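Local coordinates for protein aldose 1-epimerase (Escherichia coli, PDB 3NRE) that probably interconverts the alpha and beta anomers of aldose sugars such as galactose, as an aldose 1-epimerase (mutarotase), at residues T131-N136 with S279-M284; Y113-S118 with L142-G147. All coordinates share one frame; numbering follows the deposited sequence.

Contact 1. Residues T131-N136 with S279-M284; sequences TLSVTN and STTSEM
Two neighbouring strands of the large antiparallel sheet in this galactose-mutarotase-type beta-sandwich meet here, T131-N136 against S279-M284, and the side-chain hydroxyls of S133 and T281 join across them. The short strand axes approach to 4.7 Å with their N-to-C directions 167° apart. L132 with S282 and V134 with T280 are the hydrogen-bonded pairs, each closed by two backbone bonds; L132 N to S282 O spans 3.0 Å. The non-hydrogen-bonded pair S133-T281 lies between them, and T131-E283 and T135-S279 flank them. CA-H groups also lean on carbonyls, as S279 CA does on V134 O at 3.1 Å.

On the face carrying T131, S133, T135, S279, T281 and E283, small polar groups meet in two of these pairs. S133 OG lies 3.0 Å from T281 OG1 in the conformer given for T281, and T135 OG1 lies 2.8 Å from S279 OG; both are hydroxyl-hydroxyl hydrogen bonds. In that conformer T281 OG1 stands beside its own backbone N (chi1 -58°), while CG2, anti to N, remains against S133 OG and L132 O.

The reverse face looks into the sandwich, where L132 and S282 rest on W148 of strand 142-153. V134 and T280 project together from the sheet there, with V134 CG1 and T280 CG2 3.8 Å apart. S282 OG turns from its strand partner and reaches toward T146.

Contact 2. Residues Y113-S118 with L142-G147; sequences YHYRVS and LPFGTG
The ring of Y113 stands almost upright on the ring of F144: their planes meet at 88° and their centroids are 5.1 Å apart, a T-shaped pair in which tyrosine offers its edge and phenylalanine its face. The point of contact is Y113 CD2, which sits above the F144 face, displaced toward its rim; Y113 CD2 comes to 3.6 Å from F144 CZ. One face of the tyrosine ring receives a different partner. L142 CD1 lies 3.9 Å from the Y113 ring centroid and close to the ring normal, a CH-pi contact, while L142 CB comes alongside Y113 CE2.

At the far end of the same ring, Y113 OH donates to P143 O over 2.6 Å, approaching in the carbonyl plane with a C=O...O angle of 149°. The hydroxyl is also hydrogen-bonded to H263 NE2, so two partners fix its position in this buried setting. From the proline ring, P143 CD lies 3.6 Å from Y113 OH.

The contact spans the interior between the two layers of the mutarotase-type beta-sandwich: Y113 leads into strand 114-123 of one sheet, and L142-F144 begin strand 142-153 of the other. An alanine in place of Y113 would remove the ring and its hydroxyl, and would probably leave P143 O without this donor and open a gap between L142 and the F144 face.

Further along, Y115 CB meets the edge of F144, 4.1 Å from F144 CE2. Because Y115 CG is tucked between its own N and carbonyl carbon (chi1 56°), the Y115 ring swings off toward H108, whose ring lies nearly parallel to it, and its hydroxyl hydrogen-bonds D86.

How the contacts relate
Contact 1 lies within one sheet, whereas contact 2 reaches from that sheet to strand 142-153 of the facing sheet; their centres are 8 Å apart. Strand 127-136 is flanked by 279-290 on one side and 114-123 on the other, the latter pairing seen in T135 N to R116 O at 2.9 Å. S282 OG and T146 OG1, 2.6 Å apart in a probable hydrogen bond, tie contact 1 to the facing sheet, and F144 packs on V134 and N136. Along the chain the four segments alternate. A bound di(hydroxyethyl)ether, probably from crystallisation, lies about 6 Å from the L142 side chain; such molecules often mark pockets, so this may be one.

Contact 1. Residues T131-N136 with S279-M284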
loop_
_atom_site.group_PDB
_atom_site.type_symbol
_atom_site.label_atom_id
_atom_site.label_comp_id
_atom_site.label_asym_id
_atom_site.label_seq_id
_atom_site.Cartn_x
_atom_site.Cartn_y
_atom_site.Cartn_z
ATOM N N THR A 131 -0.856 -11.382 -2.388
ATOM C CA THR A 131 0.299 -11.535 -3.250
ATOM C C THR A 131 0.084 -10.736 -4.561
ATOM O O THR A 131 -0.933 -10.931 -5.257
ATOM C CB THR A 131 0.471 -13.063 -3.516
ATOM O OG1 THR A 131 0.608 -13.756 -2.259
ATOM C CG2 THR A 131 1.669 -13.403 -4.444
ATOM N N LEU A 132 1.020 -9.846 -4.899
ATOM C CA LEU A 132 1.023 -9.142 -6.174
ATOM C C LEU A 132 2.187 -9.665 -7.024
ATOM O O LEU A 132 3.308 -9.750 -6.517
ATOM C CB LEU A 132 1.224 -7.649 -5.949
ATOM C CG LEU A 132 0.023 -6.753 -5.607
ATOM C CD1 LEU A 132 0.595 -5.445 -5.121
ATOM C CD2 LEU A 132 -0.942 -6.595 -6.832
ATOM N N SER A 133 1.903 -10.024 -8.282
ATOM C CA SER A 133 2.881 -10.473 -9.255
ATOM C C SER A 133 2.656 -9.694 -10.537
ATOM O O SER A 133 1.545 -9.723 -11.089
ATOM C CB SER A 133 2.753 -11.974 -9.552
ATOM O OG SER A 133 2.727 -12.723 -8.350
ATOM N N VAL A 134 3.708 -9.007 -11.013
ATOM C CA VAL A 134 3.586 -8.089 -12.131
ATOM C C VAL A 134 4.579 -8.473 -13.191
ATOM O O VAL A 134 5.721 -8.785 -12.862
ATOM C CB VAL A 134 3.775 -6.606 -11.680
ATOM C CG1 VAL A 134 5.099 -6.365 -10.959
ATOM C CG2 VAL A 134 3.652 -5.627 -12.859
ATOM N N THR A 135 4.105 -8.513 -14.435
ATOM C CA THR A 135 4.921 -8.898 -15.584
ATOM C C THR A 135 5.014 -7.730 -16.552
ATOM O O THR A 135 3.991 -7.194 -16.974
ATOM C CB THR A 135 4.258 -10.072 -16.341
ATOM O OG1 THR A 135 4.035 -11.167 -15.436
ATOM C CG2 THR A 135 5.118 -10.538 -17.533
ATOM N N ASN A 136 6.237 -7.364 -16.946
ATOM C CA ASN A 136 6.436 -6.306 -17.944
ATOM C C ASN A 136 5.972 -6.833 -19.323
ATOM O O ASN A 136 6.446 -7.872 -19.806
ATOM C CB ASN A 136 7.903 -5.847 -17.982
ATOM C CG ASN A 136 8.127 -4.629 -18.903
ATOM O OD1 ASN A 136 7.167 -4.080 -19.447
ATOM N ND2 ASN A 136 9.367 -4.243 -19.099
ATOM N N SER A 279 9.036 -11.033 -14.493
ATOM C CA SER A 279 8.054 -10.723 -13.458
ATOM C C SER A 279 8.708 -10.531 -12.108
ATOM O O SER A 279 9.813 -11.002 -11.863
ATOM C CB SER A 279 7.073 -11.890 -13.333
ATOM O OG SER A 279 6.452 -12.177 -14.575
ATOM N N THR A 280 8.028 -9.867 -11.208
ATOM C CA THR A 280 8.450 -9.856 -9.815
ATOM C C THR A 280 7.188 -9.985 -8.940
ATOM O O THR A 280 6.108 -9.629 -9.394
ATOM C CB THR A 280 9.257 -8.618 -9.432
ATOM O OG1 THR A 280 9.804 -8.827 -8.122
ATOM C CG2 THR A 280 8.402 -7.345 -9.441
ATOM N N THR A 281 7.369 -10.511 -7.724
ATOM C CA THR A 281 6.256 -10.828 -6.829
ATOM C C THR A 281 6.581 -10.342 -5.425
ATOM O O THR A 281 7.742 -10.365 -4.993
ATOM C CB THR A 281 5.981 -12.360 -6.806
ATOM O OG1 THR A 281 5.693 -12.827 -8.133
ATOM C CG2 THR A 281 4.805 -12.688 -5.884
ATOM N N SER A 282 5.568 -9.846 -4.719
ATOM C CA SER A 282 5.729 -9.511 -3.291
ATOM C C SER A 282 4.501 -10.019 -2.559
ATOM O O SER A 282 3.470 -10.145 -3.171
ATOM C CB SER A 282 5.904 -8.015 -3.043
ATOM O OG SER A 282 4.821 -7.280 -3.508
ATOM N N GLU A 283 4.618 -10.259 -1.257
ATOM C CA GLU A 283 3.512 -10.736 -0.455
ATOM C C GLU A 283 3.416 -9.888 0.816
ATOM O O GLU A 283 4.427 -9.487 1.379
ATOM C CB GLU A 283 3.773 -12.210 -0.107
ATOM C CG GLU A 283 2.750 -12.869 0.774
ATOM C CD GLU A 283 3.245 -14.199 1.322
ATOM O OE1 GLU A 283 3.382 -15.136 0.500
ATOM O OE2 GLU A 283 3.501 -14.283 2.557
HETATM N N MSE A 284 2.192 -9.617 1.273
HETATM C CA MSE A 284 1.976 -9.000 2.571
HETATM C C MSE A 284 1.074 -9.956 3.318
HETATM O O MSE A 284 0.074 -10.384 2.743
HETATM C CB MSE A 284 1.263 -7.668 2.378
HETATM C CG MSE A 284 0.710 -7.031 3.659
HETATM SE SE MSE A 284 -0.190 -5.381 3.464
HETATM C CE MSE A 284 -1.801 -5.906 2.553
#

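Contact 2. Residues Y113-S118 with L142-G147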
loop_
_atom_site.group_PDB
_atom_site.type_symbol
_atom_site.label_atom_id
_atom_site.label_comp_id
_atom_site.label_asym_id
_atom_site.label_seq_id
_atom_site.Cartn_x
_atom_site.Cartn_y
_atom_site.Cartn_z
ATOM N N TYR A 113 4.211 2.513 -18.666
ATOM C CA TYR A 113 4.338 1.095 -18.343
ATOM C C TYR A 113 3.163 0.279 -18.910
ATOM O O TYR A 113 1.981 0.608 -18.682
ATOM C CB TYR A 113 4.345 0.898 -16.841
ATOM C CG TYR A 113 5.570 1.355 -16.080
ATOM C CD1 TYR A 113 5.811 2.699 -15.832
ATOM C CD2 TYR A 113 6.442 0.439 -15.537
ATOM C CE1 TYR A 113 6.917 3.093 -15.068
ATOM C CE2 TYR A 113 7.519 0.812 -14.805
ATOM C CZ TYR A 113 7.757 2.163 -14.560
ATOM O OH TYR A 113 8.870 2.495 -13.827
ATOM N N HIS A 114 3.486 -0.794 -19.643
ATOM C CA HIS A 114 2.500 -1.782 -20.064
ATOM C C HIS A 114 2.805 -3.057 -19.276
ATOM O O HIS A 114 3.967 -3.478 -19.187
ATOM C CB HIS A 114 2.594 -2.079 -21.574
ATOM C CG HIS A 114 2.175 -0.937 -22.443
ATOM N ND1 HIS A 114 1.985 -1.075 -23.804
ATOM C CD2 HIS A 114 1.901 0.357 -22.153
ATOM C CE1 HIS A 114 1.625 0.090 -24.311
ATOM N NE2 HIS A 114 1.563 0.975 -23.331
ATOM N N TYR A 115 1.767 -3.702 -18.741
ATOM C CA TYR A 115 1.988 -4.847 -17.870
ATOM C C TYR A 115 0.683 -5.584 -17.597
ATOM O O TYR A 115 -0.418 -5.099 -17.936
ATOM C CB TYR A 115 2.618 -4.434 -16.520
ATOM C CG TYR A 115 1.771 -3.403 -15.822
ATOM C CD1 TYR A 115 0.709 -3.798 -15.006
ATOM C CD2 TYR A 115 1.968 -2.033 -16.030
ATOM C CE1 TYR A 115 -0.090 -2.866 -14.391
ATOM C CE2 TYR A 115 1.170 -1.108 -15.435
ATOM C CZ TYR A 115 0.151 -1.524 -14.609
ATOM O OH TYR A 115 -0.715 -0.640 -14.009
ATOM N N ARG A 116 0.853 -6.798 -17.071
ATOM C CA ARG A 116 -0.235 -7.599 -16.500
ATOM C C ARG A 116 0.097 -7.829 -15.026
ATOM O O ARG A 116 1.242 -8.081 -14.662
ATOM C CB ARG A 116 -0.362 -8.930 -17.253
ATOM C CG ARG A 116 -1.375 -9.942 -16.737
ATOM C CD ARG A 116 -1.358 -11.235 -17.625
ATOM N NE ARG A 116 -2.290 -12.266 -17.146
ATOM C CZ ARG A 116 -3.488 -12.552 -17.672
ATOM N NH1 ARG A 116 -3.967 -11.887 -18.720
ATOM N NH2 ARG A 116 -4.219 -13.545 -17.158
ATOM N N VAL A 117 -0.900 -7.714 -14.165
ATOM C CA VAL A 117 -0.675 -7.979 -12.750
ATOM C C VAL A 117 -1.764 -8.894 -12.236
ATOM O O VAL A 117 -2.900 -8.721 -12.637
ATOM C CB VAL A 117 -0.558 -6.686 -11.940
ATOM C CG1 VAL A 117 -1.769 -5.709 -12.207
ATOM C CG2 VAL A 117 -0.408 -6.951 -10.431
ATOM N N SER A 118 -1.392 -9.822 -11.348
ATOM C CA SER A 118 -2.304 -10.629 -10.601
ATOM C C SER A 118 -2.233 -10.251 -9.124
ATOM O O SER A 118 -1.187 -9.906 -8.583
ATOM C CB SER A 118 -2.046 -12.135 -10.833
ATOM O OG SER A 118 -0.811 -12.500 -10.273
ATOM N N LEU A 142 11.955 -1.658 -17.741
ATOM C CA LEU A 142 11.623 -0.529 -16.828
ATOM C C LEU A 142 11.729 -0.979 -15.386
ATOM O O LEU A 142 11.742 -2.191 -15.121
ATOM C CB LEU A 142 10.231 0.005 -17.106
ATOM C CG LEU A 142 10.033 0.805 -18.398
ATOM C CD1 LEU A 142 8.563 1.094 -18.676
ATOM C CD2 LEU A 142 10.797 2.128 -18.345
ATOM N N PRO A 143 11.869 -0.036 -14.445
ATOM C CA PRO A 143 12.001 -0.399 -13.037
ATOM C C PRO A 143 10.641 -0.447 -12.327
ATOM O O PRO A 143 9.838 0.497 -12.432
ATOM C CB PRO A 143 12.926 0.711 -12.493
ATOM C CG PRO A 143 12.489 1.920 -13.225
ATOM C CD PRO A 143 12.216 1.385 -14.656
ATOM N N PHE A 144 10.392 -1.574 -11.653
ATOM C CA PHE A 144 9.117 -1.898 -11.067
ATOM C C PHE A 144 9.163 -1.995 -9.554
ATOM O O PHE A 144 10.172 -2.339 -8.923
ATOM C CB PHE A 144 8.576 -3.230 -11.615
ATOM C CG PHE A 144 7.973 -3.156 -13.028
ATOM C CD1 PHE A 144 8.786 -3.082 -14.131
ATOM C CD2 PHE A 144 6.604 -3.290 -13.246
ATOM C CE1 PHE A 144 8.255 -3.027 -15.397
ATOM C CE2 PHE A 144 6.067 -3.257 -14.555
ATOM C CZ PHE A 144 6.895 -3.167 -15.609
ATOM N N GLY A 145 8.012 -1.742 -8.980
ATOM C CA GLY A 145 7.818 -2.012 -7.564
ATOM C C GLY A 145 6.355 -2.364 -7.289
ATOM O O GLY A 145 5.505 -2.196 -8.132
ATOM N N THR A 146 6.120 -2.822 -6.074
ATOM C CA THR A 146 4.787 -3.194 -5.583
ATOM C C THR A 146 4.625 -2.790 -4.134
ATOM O O THR A 146 5.608 -2.516 -3.386
ATOM C CB THR A 146 4.569 -4.733 -5.693
ATOM O OG1 THR A 146 5.704 -5.400 -5.125
ATOM C CG2 THR A 146 4.420 -5.138 -7.118
ATOM N N GLY A 147 3.359 -2.754 -3.728
ATOM C CA GLY A 147 3.053 -2.410 -2.368
ATOM C C GLY A 147 1.584 -2.349 -2.184
ATOM O O GLY A 147 0.843 -2.702 -3.077
#